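Local coordinates for protein fructosyl amine:oxygen oxidoreductase (Neosartorya fumigata, PDB 4WCT) that probably catalyses the oxidative deglycation of fructosyl amino acids (Amadori products), using bound FAD as its redox cofactor, at residues P19-G32 / V228-A240. Residues are numbered along the deposited sequence; the frame is centred on the assembly and turned at random.
Sequences PSILSTESSIIVIG and VHKAHRTILSAGA. With FAD (flavin-adenine dinucleotide), chain C.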
loop_
_atom_site.group_PDB
_atom_site.type_symbol
_atom_site.label_atom_id
_atom_site.label_comp_id
_atom_site.label_asym_id
_atom_site.label_seq_id
_atom_site.Cartn_x
_atom_site.Cartn_y
_atom_site.Cartn_z
ATOM N N PRO A 19 20.486 24.497 -0.125
ATOM C CA PRO A 19 19.073 24.886 -0.187
ATOM C C PRO A 19 18.740 26.078 0.722
ATOM O O PRO A 19 19.485 26.371 1.660
ATOM C CB PRO A 19 18.344 23.620 0.282
ATOM C CG PRO A 19 19.314 22.946 1.198
ATOM C CD PRO A 19 20.688 23.266 0.671
ATOM N N SER A 20 17.656 26.781 0.406
ATOM C CA SER A 20 17.096 27.794 1.296
ATOM C C SER A 20 16.964 27.236 2.719
ATOM O O SER A 20 16.766 26.032 2.897
ATOM C CB SER A 20 15.720 28.237 0.779
ATOM O OG SER A 20 14.725 27.255 1.030
ATOM N N ILE A 21 17.036 28.107 3.728
ATOM C CA ILE A 21 16.861 27.660 5.109
ATOM C C ILE A 21 15.398 27.286 5.370
ATOM O O ILE A 21 14.485 28.097 5.164
ATOM C CB ILE A 21 17.292 28.734 6.140
ATOM C CG1 ILE A 21 18.690 29.275 5.817
ATOM C CG2 ILE A 21 17.308 28.149 7.545
ATOM C CD1 ILE A 21 19.812 28.282 6.054
ATOM N N LEU A 22 15.178 26.083 5.899
ATOM C CA LEU A 22 13.814 25.601 6.100
ATOM C C LEU A 22 13.186 26.259 7.335
ATOM O O LEU A 22 13.776 26.277 8.411
ATOM C CB LEU A 22 13.791 24.078 6.270
ATOM C CG LEU A 22 12.390 23.479 6.411
ATOM C CD1 LEU A 22 11.663 23.531 5.079
ATOM C CD2 LEU A 22 12.465 22.045 6.935
ATOM N N SER A 23 11.955 26.704 7.166
ATOM C CA SER A 23 11.128 27.202 8.245
ATOM C C SER A 23 9.685 26.912 7.896
ATOM O O SER A 23 9.369 26.559 6.757
ATOM C CB SER A 23 11.327 28.725 8.419
ATOM O OG SER A 23 10.576 29.477 7.476
ATOM N N THR A 24 8.786 27.186 8.829
ATOM C CA THR A 24 7.377 26.993 8.575
ATOM C C THR A 24 6.807 27.982 7.564
ATOM O O THR A 24 5.694 27.805 7.063
ATOM C CB THR A 24 6.594 27.123 9.880
ATOM O OG1 THR A 24 7.099 28.249 10.604
ATOM C CG2 THR A 24 6.780 25.882 10.711
ATOM N N GLU A 25 7.569 29.020 7.239
ATOM C CA GLU A 25 7.165 29.929 6.187
ATOM C C GLU A 25 7.621 29.486 4.789
ATOM O O GLU A 25 7.189 30.075 3.795
ATOM C CB GLU A 25 7.715 31.333 6.463
ATOM C CG GLU A 25 7.043 31.991 7.648
ATOM C CD GLU A 25 7.407 31.315 8.955
ATOM O OE1 GLU A 25 8.618 31.215 9.260
ATOM O OE2 GLU A 25 6.486 30.816 9.644
ATOM N N SER A 26 8.452 28.450 4.724
ATOM C CA SER A 26 8.968 27.930 3.448
ATOM C C SER A 26 7.809 27.365 2.618
ATOM O O SER A 26 7.023 26.553 3.124
ATOM C CB SER A 26 9.993 26.808 3.668
ATOM O OG SER A 26 11.145 27.181 4.422
ATOM N N SER A 27 7.768 27.692 1.327
ATOM C CA SER A 27 6.791 27.101 0.421
ATOM C C SER A 27 7.170 25.647 0.118
ATOM O O SER A 27 8.357 25.311 0.002
ATOM C CB SER A 27 6.681 27.904 -0.881
ATOM O OG SER A 27 7.929 27.938 -1.546
ATOM N N ILE A 28 6.162 24.784 0.246
ATOM C CA ILE A 28 6.297 23.362 -0.004
ATOM C C ILE A 28 5.320 22.897 -1.068
ATOM O O ILE A 28 4.146 23.278 -1.042
ATOM C CB ILE A 28 6.062 22.570 1.304
ATOM C CG1 ILE A 28 7.086 23.025 2.351
ATOM C CG2 ILE A 28 6.296 21.080 1.055
ATOM C CD1 ILE A 28 6.759 22.566 3.729
ATOM N N ILE A 29 5.806 22.037 -1.969
ATOM C CA ILE A 29 4.946 21.331 -2.937
ATOM C C ILE A 29 5.024 19.837 -2.652
ATOM O O ILE A 29 6.098 19.317 -2.357
ATOM C CB ILE A 29 5.384 21.567 -4.404
ATOM C CG1 ILE A 29 4.872 22.916 -4.905
ATOM C CG2 ILE A 29 4.870 20.473 -5.320
ATOM C CD1 ILE A 29 5.695 23.434 -6.058
ATOM N N VAL A 30 3.854 19.218 -2.537
ATOM C CA VAL A 30 3.754 17.760 -2.396
ATOM C C VAL A 30 3.169 17.231 -3.668
ATOM O O VAL A 30 2.103 17.686 -4.110
ATOM C CB VAL A 30 2.805 17.377 -1.247
ATOM C CG1 VAL A 30 2.572 15.854 -1.239
ATOM C CG2 VAL A 30 3.301 17.932 0.099
ATOM N N ILE A 31 3.912 16.348 -4.330
ATOM C CA ILE A 31 3.461 15.724 -5.546
ATOM C C ILE A 31 2.840 14.370 -5.186
ATOM O O ILE A 31 3.538 13.414 -4.814
ATOM C CB ILE A 31 4.626 15.519 -6.542
ATOM C CG1 ILE A 31 5.385 16.838 -6.821
ATOM C CG2 ILE A 31 4.154 14.851 -7.808
ATOM C CD1 ILE A 31 6.704 16.648 -7.539
ATOM N N GLY A 32 1.535 14.300 -5.381
ATOM C CA GLY A 32 0.727 13.120 -5.084
ATOM C C GLY A 32 -0.111 13.280 -3.812
ATOM O O GLY A 32 0.423 13.368 -2.689
ATOM N N VAL A 228 4.572 26.025 -14.344
ATOM C CA VAL A 228 5.643 25.707 -13.412
ATOM C C VAL A 228 5.266 26.184 -12.016
ATOM O O VAL A 228 4.878 27.320 -11.833
ATOM C CB VAL A 228 6.987 26.340 -13.864
ATOM C CG1 VAL A 228 8.050 26.118 -12.799
ATOM C CG2 VAL A 228 7.413 25.765 -15.208
ATOM N N HIS A 229 5.209 25.246 -11.073
ATOM C CA HIS A 229 4.900 25.509 -9.674
ATOM C C HIS A 229 6.190 25.504 -8.879
ATOM O O HIS A 229 6.894 24.503 -8.825
ATOM C CB HIS A 229 3.950 24.414 -9.153
ATOM C CG HIS A 229 2.757 24.202 -10.018
ATOM N ND1 HIS A 229 1.537 24.791 -9.771
ATOM C CD2 HIS A 229 2.607 23.505 -11.172
ATOM C CE1 HIS A 229 0.672 24.400 -10.688
ATOM N NE2 HIS A 229 1.325 23.708 -11.606
ATOM N N LYS A 230 6.552 26.654 -8.318
ATOM C CA LYS A 230 7.809 26.783 -7.612
ATOM C C LYS A 230 7.594 26.655 -6.116
ATOM O O LYS A 230 6.589 27.143 -5.573
ATOM C CB LYS A 230 8.471 28.134 -7.924
ATOM C CG LYS A 230 8.804 28.331 -9.396
ATOM C CD LYS A 230 10.232 27.944 -9.707
ATOM C CE LYS A 230 10.695 28.536 -11.033
ATOM N NZ LYS A 230 11.761 29.560 -10.836
ATOM N N ALA A 231 8.567 26.026 -5.459
ATOM C CA ALA A 231 8.606 25.924 -4.025
ATOM C C ALA A 231 10.031 25.819 -3.507
ATOM O O ALA A 231 10.940 25.312 -4.194
ATOM C CB ALA A 231 7.794 24.705 -3.579
ATOM N N HIS A 232 10.191 26.189 -2.250
ATOM C CA HIS A 232 11.428 26.024 -1.515
ATOM C C HIS A 232 11.767 24.572 -1.216
ATOM O O HIS A 232 12.945 24.201 -1.187
ATOM C CB HIS A 232 11.387 26.813 -0.209
ATOM C CG HIS A 232 11.519 28.293 -0.405
ATOM N ND1 HIS A 232 10.522 29.181 -0.063
ATOM C CD2 HIS A 232 12.474 29.024 -1.024
ATOM C CE1 HIS A 232 10.873 30.401 -0.432
ATOM N NE2 HIS A 232 12.058 30.334 -1.006
ATOM N N ARG A 233 10.740 23.741 -1.043
ATOM C CA ARG A 233 10.965 22.279 -0.956
ATOM C C ARG A 233 9.898 21.531 -1.733
ATOM O O ARG A 233 8.784 22.010 -1.862
ATOM C CB ARG A 233 10.902 21.773 0.466
ATOM C CG ARG A 233 11.947 22.331 1.426
ATOM C CD ARG A 233 13.327 21.816 1.053
ATOM N NE ARG A 233 14.322 22.103 2.082
ATOM C CZ ARG A 233 14.932 23.279 2.214
ATOM N NH1 ARG A 233 14.729 24.230 1.316
ATOM N NH2 ARG A 233 15.854 23.446 3.152
ATOM N N THR A 234 10.318 20.433 -2.371
ATOM C CA THR A 234 9.412 19.612 -3.176
ATOM C C THR A 234 9.451 18.201 -2.624
ATOM O O THR A 234 10.543 17.635 -2.382
ATOM C CB THR A 234 9.814 19.625 -4.657
ATOM O OG1 THR A 234 9.735 20.972 -5.145
ATOM C CG2 THR A 234 8.956 18.718 -5.472
ATOM N N ILE A 235 8.266 17.673 -2.312
ATOM C CA ILE A 235 8.153 16.297 -1.795
ATOM C C ILE A 235 7.509 15.423 -2.857
ATOM O O ILE A 235 6.406 15.712 -3.314
ATOM C CB ILE A 235 7.313 16.263 -0.512
ATOM C CG1 ILE A 235 7.963 17.158 0.561
ATOM C CG2 ILE A 235 7.160 14.826 0.008
ATOM C CD1 ILE A 235 7.133 17.259 1.831
ATOM N N LEU A 236 8.213 14.380 -3.280
ATOM C CA LEU A 236 7.685 13.467 -4.273
ATOM C C LEU A 236 7.082 12.249 -3.582
ATOM O O LEU A 236 7.823 11.411 -3.039
ATOM C CB LEU A 236 8.779 13.060 -5.251
ATOM C CG LEU A 236 8.425 12.049 -6.342
ATOM C CD1 LEU A 236 7.202 12.409 -7.156
ATOM C CD2 LEU A 236 9.603 11.813 -7.284
ATOM N N SER A 237 5.755 12.200 -3.570
ATOM C CA SER A 237 4.978 11.114 -2.921
ATOM C C SER A 237 3.874 10.681 -3.827
ATOM O O SER A 237 2.707 10.626 -3.429
ATOM C CB SER A 237 4.436 11.563 -1.546
ATOM O OG SER A 237 3.653 12.747 -1.639
ATOM N N ALA A 238 4.255 10.256 -5.037
ATOM C CA ALA A 238 3.280 9.936 -6.052
ATOM C C ALA A 238 3.134 8.429 -6.269
ATOM O O ALA A 238 2.620 8.024 -7.284
ATOM C CB ALA A 238 3.593 10.662 -7.363
ATOM N N GLY A 239 3.445 7.627 -5.248
ATOM C CA GLY A 239 3.265 6.179 -5.332
ATOM C C GLY A 239 3.995 5.635 -6.528
ATOM O O GLY A 239 5.086 6.088 -6.855
ATOM N N ALA A 240 3.379 4.692 -7.233
ATOM C CA ALA A 240 4.069 4.019 -8.355
ATOM C C ALA A 240 4.381 4.993 -9.502
ATOM O O ALA A 240 5.390 4.848 -10.199
ATOM C CB ALA A 240 3.197 2.867 -8.882
HETATM P PA FAD C . -0.871 5.995 -3.556
HETATM O O1A FAD C . -1.806 5.811 -2.395
HETATM O O2A FAD C . -1.002 5.148 -4.782
HETATM O O5B FAD C . -0.969 7.512 -3.957
HETATM C C5B FAD C . -0.191 8.012 -5.054
HETATM C C4B FAD C . -0.856 9.290 -5.552
HETATM O O4B FAD C . 0.031 9.945 -6.516
HETATM C C3B FAD C . -2.193 9.070 -6.251
HETATM O O3B FAD C . -3.249 9.846 -5.662
HETATM C C2B FAD C . -1.923 9.504 -7.695
HETATM O O2B FAD C . -3.051 10.010 -8.405
HETATM C C1B FAD C . -0.783 10.509 -7.515
HETATM N N9A FAD C . 0.011 10.670 -8.753
HETATM C C8A FAD C . 0.337 9.725 -9.654
HETATM N N7A FAD C . 1.018 10.271 -10.688
HETATM C C5A FAD C . 1.192 11.580 -10.372
HETATM C C6A FAD C . 1.766 12.733 -11.053
HETATM N N6A FAD C . 2.363 12.595 -12.250
HETATM N N1A FAD C . 1.642 13.931 -10.443
HETATM C C2A FAD C . 1.073 14.100 -9.242
HETATM N N3A FAD C . 0.489 13.086 -8.582
HETATM C C4A FAD C . 0.526 11.839 -9.113
HETATM N N1 FAD C . -0.744 -1.831 2.369
HETATM C C2 FAD C . -1.039 -2.138 3.681
HETATM O O2 FAD C . -0.487 -1.472 4.555
HETATM N N3 FAD C . -1.972 -3.039 3.995
HETATM C C4 FAD C . -2.573 -3.802 3.058
HETATM O O4 FAD C . -3.449 -4.675 3.311
HETATM C C4X FAD C . -2.290 -3.553 1.656
HETATM N N5 FAD C . -2.892 -4.283 0.680
HETATM C C5X FAD C . -2.785 -3.851 -0.615
HETATM C C6 FAD C . -3.561 -4.415 -1.623
HETATM C C7 FAD C . -3.365 -4.040 -2.939
HETATM C C7M FAD C . -4.256 -4.604 -3.986
HETATM C C8 FAD C . -2.381 -2.996 -3.252
HETATM C C8M FAD C . -2.156 -2.515 -4.638
HETATM C C9 FAD C . -1.685 -2.359 -2.255
HETATM C C9A FAD C . -1.808 -2.785 -0.949
HETATM N N10 FAD C . -1.031 -2.205 0.058
HETATM C C10 FAD C . -1.333 -2.513 1.386
HETATM C "C1'" FAD C . 0.006 -1.206 -0.159
HETATM C "C2'" FAD C . -0.495 0.219 0.015
HETATM O "O2'" FAD C . -1.706 0.327 -0.720
HETATM C "C3'" FAD C . 0.568 1.179 -0.534
HETATM O "O3'" FAD C . 1.862 0.822 -0.025
HETATM C "C4'" FAD C . 0.248 2.637 -0.191
HETATM O "O4'" FAD C . -1.136 2.890 -0.429
HETATM C "C5'" FAD C . 1.085 3.526 -1.102
HETATM O "O5'" FAD C . 0.834 4.889 -0.762
HETATM P P FAD C . 1.403 6.055 -1.711
HETATM O O1P FAD C . 0.943 7.374 -1.132
HETATM O O2P FAD C . 2.870 5.771 -1.923
HETATM O O3P FAD C . 0.640 5.798 -3.099
HETATM O O HOH W 1 15.740 25.535 -1.433
#
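Arg233, with CG beside its backbone N (chi1 -62°) and the chain bent at chi2 (-69°), swings its guanidinium back to Ser20, while Ser27 sets OG between its own N and carbonyl carbon, facing His232 N. Both contacts lie ahead of the paired strands 28-31 and 233-236, parallel neighbours in the central sheet of a Rossmann-type FAD-binding fold. Arginine suits its place because one flat group can serve several acceptors: NH2 meets Ser20 O at 2.8 Å almost head-on, NH1 shares that oxygen and also reaches Ser20 OG at 3.0 Å. Leu22 CD1 lies over one face, toward the rim, and Pro19 CB over the other. Ser27 OG accepts from His232 N at 2.9 Å. Ile29 N then donates to Arg233 O and Ile29 O accepts from Ile235 N, which passes its own O to Ile31 N. Beta-branched Ile28, Ile29, Val30 and Ile31 favour such extended backbone; Ile29 CD1 packs unusually tightly on the small Ala231 CB (3.5 Å). Gly32, at backbone angles suited to glycine and close against Ser237 and Ala238, brings its CA to FAD N3A at 3.5 Å. Ile31 O accepts from both Ser237 N, at 2.8 Å, and Ser237 OG, which comes from above the carbonyl plane.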